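PDB 3WGY: meso-diaminopimelate dehydrogenase from Clostridium tetani, which catalyses, in its native form, the NADP-dependent oxidative deamination of meso-diaminopimelate, and is here an engineered variant crystallised with the 2-oxo acid 4-methyl-2-oxovalerate. Local coordinates for residues E104-I109 with N115-S120; P81-A84 with N88-D91. The protein carries 6 engineered substitutions. All coordinates share one frame; numbering follows the deposited sequence.

Interaction 1 of 2, residues E104-I109 with N115-S120; sequences ERMDEI and NISLIS
Met-106 of helix 99-113 lies over Ser-117 and Ile-119, at the end of a beta-alpha-beta unit of the Rossmann-type domain. In this unit strand 88-90 leads into helix 99-113, which returns the chain to the parallel strand 116-118. The apolar part of the contact is between Met-106 and Ile-119. Their side chains lie alongside each other and point opposite ways. Met-106 CG lies 4.0 Å from Ile-119 CG2, and Met-106 CB is 4.1 Å from the same methyl. In Ile-119, chi1 of 74° puts CG1 between the backbone N and the carbonyl carbon, which makes CG2 the branch that meets Met-106. Bends at chi2 and chi3 fold the Met-106 chain, and its terminal methyl comes to rest over Ser-117. Pro-81 of helix 80-84 also touches Met-106.

The polar groups do not bond across the contact. Ser-117 OG finds its partners outside the two segments. This buried hydroxyl is hydrogen-bonded to Thr-89 OG1 and Ser-110 OG. Ser-110 OG also bonds the backbone O of Met-106, so the hydroxyls link strand to helix. Beside them, Met-106 CE is 4.0 Å from Ser-117 CB and 3.9 Å from Ser-117 OG.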
loop_
_atom_site.group_PDB
_atom_site.type_symbol
_atom_site.label_atom_id
_atom_site.label_comp_id
_atom_site.label_asym_id
_atom_site.label_seq_id
_atom_site.Cartn_x
_atom_site.Cartn_y
_atom_site.Cartn_z
ATOM N N GLU B 104 -8.431 -19.994 -13.206
ATOM C CA GLU B 104 -9.437 -20.592 -14.078
ATOM C C GLU B 104 -10.169 -21.737 -13.390
ATOM O O GLU B 104 -11.400 -21.773 -13.378
ATOM C CB GLU B 104 -8.795 -21.106 -15.369
ATOM C CG GLU B 104 -8.265 -20.016 -16.283
ATOM C CD GLU B 104 -9.337 -19.018 -16.689
ATOM O OE1 GLU B 104 -10.367 -19.440 -17.262
ATOM O OE2 GLU B 104 -9.146 -17.808 -16.435
ATOM N N ARG B 105 -9.407 -22.664 -12.812
ATOM C CA ARG B 105 -9.978 -23.823 -12.129
ATOM C C ARG B 105 -10.968 -23.397 -11.048
ATOM O O ARG B 105 -12.118 -23.848 -11.020
ATOM C CB ARG B 105 -8.865 -24.673 -11.495
ATOM C CG ARG B 105 -9.362 -25.915 -10.739
ATOM C CD ARG B 105 -9.136 -27.203 -11.541
ATOM N NE ARG B 105 -10.196 -28.196 -11.337
ATOM C CZ ARG B 105 -10.178 -29.165 -10.425
ATOM N NH1 ARG B 105 -9.144 -29.303 -9.602
ATOM N NH2 ARG B 105 -11.206 -30.002 -10.335
ATOM N N MET B 106 -10.512 -22.526 -10.155
ATOM C CA MET B 106 -11.355 -22.053 -9.066
ATOM C C MET B 106 -12.530 -21.210 -9.555
ATOM O O MET B 106 -13.599 -21.220 -8.944
ATOM C CB MET B 106 -10.518 -21.242 -8.078
ATOM C CG MET B 106 -9.419 -22.036 -7.403
ATOM S SD MET B 106 -10.075 -23.329 -6.352
ATOM C CE MET B 106 -10.510 -22.426 -4.877
ATOM N N ASP B 107 -12.329 -20.485 -10.651
ATOM C CA ASP B 107 -13.378 -19.634 -11.208
ATOM C C ASP B 107 -14.553 -20.475 -11.697
ATOM O O ASP B 107 -15.708 -20.183 -11.385
ATOM C CB ASP B 107 -12.819 -18.787 -12.358
ATOM C CG ASP B 107 -13.798 -17.720 -12.824
ATOM O OD1 ASP B 107 -14.399 -17.042 -11.962
ATOM O OD2 ASP B 107 -13.958 -17.549 -14.053
ATOM N N GLU B 108 -14.255 -21.523 -12.458
ATOM C CA GLU B 108 -15.293 -22.408 -12.972
ATOM C C GLU B 108 -16.093 -23.019 -11.825
ATOM O O GLU B 108 -17.315 -22.890 -11.765
ATOM C CB GLU B 108 -14.670 -23.524 -13.813
ATOM C CG GLU B 108 -15.157 -24.926 -13.446
ATOM C CD GLU B 108 -14.560 -26.002 -14.324
ATOM O OE1 GLU B 108 -14.884 -26.021 -15.532
ATOM O OE2 GLU B 108 -13.767 -26.822 -13.810
ATOM N N ILE B 109 -15.387 -23.684 -10.916
ATOM C CA ILE B 109 -16.011 -24.334 -9.773
ATOM C C ILE B 109 -16.806 -23.364 -8.911
ATOM O O ILE B 109 -17.907 -23.685 -8.465
ATOM C CB ILE B 109 -14.946 -25.020 -8.904
ATOM C CG1 ILE B 109 -14.187 -26.047 -9.750
ATOM C CG2 ILE B 109 -15.602 -25.684 -7.709
ATOM C CD1 ILE B 109 -12.787 -26.338 -9.264
ATOM N N ASN B 115 -20.669 -19.596 -5.557
ATOM C CA ASN B 115 -19.825 -19.144 -4.451
ATOM C C ASN B 115 -18.716 -18.243 -4.971
ATOM O O ASN B 115 -18.549 -18.079 -6.177
ATOM C CB ASN B 115 -19.190 -20.344 -3.750
ATOM C CG ASN B 115 -20.204 -21.205 -3.036
ATOM O OD1 ASN B 115 -20.022 -22.419 -2.911
ATOM N ND2 ASN B 115 -21.272 -20.586 -2.549
ATOM N N ILE B 116 -17.950 -17.661 -4.057
ATOM C CA ILE B 116 -16.848 -16.798 -4.449
ATOM C C ILE B 116 -15.580 -17.341 -3.817
ATOM O O ILE B 116 -15.595 -17.789 -2.676
ATOM C CB ILE B 116 -17.077 -15.333 -4.001
ATOM C CG1 ILE B 116 -15.797 -14.513 -4.205
ATOM C CG2 ILE B 116 -17.512 -15.291 -2.547
ATOM C CD1 ILE B 116 -15.977 -13.033 -3.951
ATOM N N SER B 117 -14.486 -17.314 -4.571
ATOM C CA SER B 117 -13.211 -17.819 -4.075
ATOM C C SER B 117 -12.076 -16.827 -4.257
ATOM O O SER B 117 -11.824 -16.358 -5.362
ATOM C CB SER B 117 -12.832 -19.120 -4.787
ATOM O OG SER B 117 -13.720 -20.165 -4.447
ATOM N N LEU B 118 -11.395 -16.512 -3.166
ATOM C CA LEU B 118 -10.260 -15.600 -3.221
ATOM C C LEU B 118 -8.986 -16.437 -3.288
ATOM O O LEU B 118 -8.709 -17.231 -2.394
ATOM C CB LEU B 118 -10.223 -14.707 -1.979
ATOM C CG LEU B 118 -8.920 -13.921 -1.808
ATOM C CD1 LEU B 118 -8.703 -13.038 -3.032
ATOM C CD2 LEU B 118 -8.983 -13.081 -0.526
ATOM N N ILE B 119 -8.220 -16.272 -4.356
ATOM C CA ILE B 119 -6.981 -17.024 -4.496
ATOM C C ILE B 119 -5.750 -16.129 -4.370
ATOM O O ILE B 119 -5.817 -14.920 -4.593
ATOM C CB ILE B 119 -6.887 -17.724 -5.865
ATOM C CG1 ILE B 119 -6.594 -16.690 -6.950
ATOM C CG2 ILE B 119 -8.205 -18.444 -6.182
ATOM C CD1 ILE B 119 -6.080 -17.285 -8.235
ATOM N N SER B 120 -4.636 -16.748 -3.990
ATOM C CA SER B 120 -3.351 -16.082 -3.874
ATOM C C SER B 120 -3.231 -14.835 -3.001
ATOM O O SER B 120 -2.665 -13.823 -3.430
ATOM C CB SER B 120 -2.830 -15.762 -5.278
ATOM O OG SER B 120 -2.740 -16.937 -6.074
#

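Interaction 2 of 2, residues P81-A84 with N88-D91; sequences PMIA and NTVD
In Thr-89, chi1 of 64° puts OG1 between the backbone N and the carbonyl carbon and sets CG2 anti to that carbon. The methyl thereby faces residues 83-84 of helix 80-84. In Ile-83, chi1 of -41° turns CG1 away from strand 88-90 and leaves the CG2 branch to make the contact. The side chains meet at a slant, with Ile-83 CG2 3.9 Å from Thr-89 CG2. Ile-83 CB is 4.0 Å from the same threonine methyl.

Thr-89 CG2 also meets the backbone of Ala-84. It lies 3.9 Å from Ala-84 N and the same distance from Ala-84 CA. The small Ala-84 side chain stays farther off, its CB 4.5 Å from Thr-89 OG1. Three residues separate 81-84 from 88-91, so this is a local helix-to-strand contact within the Rossmann-type domain. Ile-83 also packs on Met-66 and Leu-68 of the adjacent strand 65-68.

No hydrogen bond joins 81-84 to 88-91. Thr-89 divides its two branches: the methyl packs on the helix, and OG1 bonds Ser-117 OG on the next strand. The helix is therefore met by van der Waals contact, while the buried hydroxyl has a polar partner within the sheet.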
loop_
_atom_site.group_PDB
_atom_site.type_symbol
_atom_site.label_atom_id
_atom_site.label_comp_id
_atom_site.label_asym_id
_atom_site.label_seq_id
_atom_site.Cartn_x
_atom_site.Cartn_y
_atom_site.Cartn_z
ATOM N N PRO B 81 -10.371 -26.593 -5.072
ATOM C CA PRO B 81 -11.477 -26.960 -5.958
ATOM C C PRO B 81 -12.575 -27.767 -5.273
ATOM O O PRO B 81 -13.762 -27.550 -5.521
ATOM C CB PRO B 81 -10.772 -27.754 -7.048
ATOM C CG PRO B 81 -9.499 -27.013 -7.187
ATOM C CD PRO B 81 -9.084 -26.854 -5.747
ATOM N N MET B 82 -12.180 -28.697 -4.415
ATOM C CA MET B 82 -13.146 -29.530 -3.718
ATOM C C MET B 82 -13.952 -28.750 -2.686
ATOM O O MET B 82 -15.136 -29.031 -2.477
ATOM C CB MET B 82 -12.440 -30.705 -3.042
ATOM C CG MET B 82 -11.571 -31.541 -3.981
ATOM S SD MET B 82 -12.343 -31.935 -5.583
ATOM C CE MET B 82 -13.803 -32.867 -5.063
ATOM N N ILE B 83 -13.321 -27.773 -2.037
ATOM C CA ILE B 83 -14.006 -26.963 -1.031
ATOM C C ILE B 83 -14.830 -25.856 -1.690
ATOM O O ILE B 83 -15.887 -25.476 -1.187
ATOM C CB ILE B 83 -13.013 -26.262 -0.068
ATOM C CG1 ILE B 83 -11.875 -27.208 0.318
ATOM C CG2 ILE B 83 -13.761 -25.775 1.176
ATOM C CD1 ILE B 83 -12.307 -28.460 1.029
ATOM N N ALA B 84 -14.331 -25.336 -2.807
ATOM C CA ALA B 84 -15.007 -24.255 -3.521
ATOM C C ALA B 84 -16.423 -24.609 -3.961
ATOM O O ALA B 84 -17.286 -23.736 -4.034
ATOM C CB ALA B 84 -14.180 -23.828 -4.731
ATOM N N ASN B 88 -17.471 -20.615 0.223
ATOM C CA ASN B 88 -16.774 -19.485 -0.377
ATOM C C ASN B 88 -15.392 -19.732 0.202
ATOM O O ASN B 88 -15.274 -20.052 1.380
ATOM C CB ASN B 88 -17.328 -18.163 0.141
ATOM C CG ASN B 88 -18.762 -17.934 -0.266
ATOM O OD1 ASN B 88 -19.107 -18.030 -1.440
ATOM N ND2 ASN B 88 -19.607 -17.616 0.704
ATOM N N THR B 89 -14.345 -19.603 -0.596
ATOM C CA THR B 89 -13.025 -19.890 -0.059
ATOM C C THR B 89 -12.002 -18.775 -0.135
ATOM O O THR B 89 -12.148 -17.827 -0.903
ATOM C CB THR B 89 -12.418 -21.098 -0.756
ATOM O OG1 THR B 89 -12.214 -20.786 -2.141
ATOM C CG2 THR B 89 -13.344 -22.297 -0.629
ATOM N N VAL B 90 -10.966 -18.919 0.683
ATOM C CA VAL B 90 -9.851 -17.990 0.744
ATOM C C VAL B 90 -8.598 -18.852 0.832
ATOM O O VAL B 90 -8.493 -19.706 1.713
ATOM C CB VAL B 90 -9.923 -17.083 2.002
ATOM C CG1 VAL B 90 -8.591 -16.366 2.204
ATOM C CG2 VAL B 90 -11.041 -16.059 1.851
ATOM N N ASP B 91 -7.659 -18.654 -0.088
ATOM C CA ASP B 91 -6.418 -19.421 -0.053
ATOM C C ASP B 91 -5.207 -18.536 -0.329
ATOM O O ASP B 91 -5.340 -17.381 -0.750
ATOM C CB ASP B 91 -6.450 -20.587 -1.050
ATOM C CG ASP B 91 -6.365 -20.135 -2.498
ATOM O OD1 ASP B 91 -5.468 -19.328 -2.825
ATOM O OD2 ASP B 91 -7.189 -20.604 -3.317
#

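The centres of interactions 1 and 2 are 7 Å apart. They come in series along the chain: helix 80-84, strand 88-90, helix 99-113, strand 116-118. Both reach the same seven-stranded parallel sheet, in which 88-90 and 116-118 are neighbours. A backbone hydrogen bond from Leu-118 N to Thr-89 O, 2.7 Å, joins these strands. The hydroxyl pair of Ser-117 and Thr-89 joins the contacts as well. Thr-89 and Pro-81 both touch Met-106, so this side chain bridges the two contacts where the helices cover the sheet. The sheet belongs to the Rossmann-type domain, which probably binds the dinucleotide cofactor. Both contacts lie apart from the 2-oxo acid pocket, which includes Ser-153 and the engineered Leu-154.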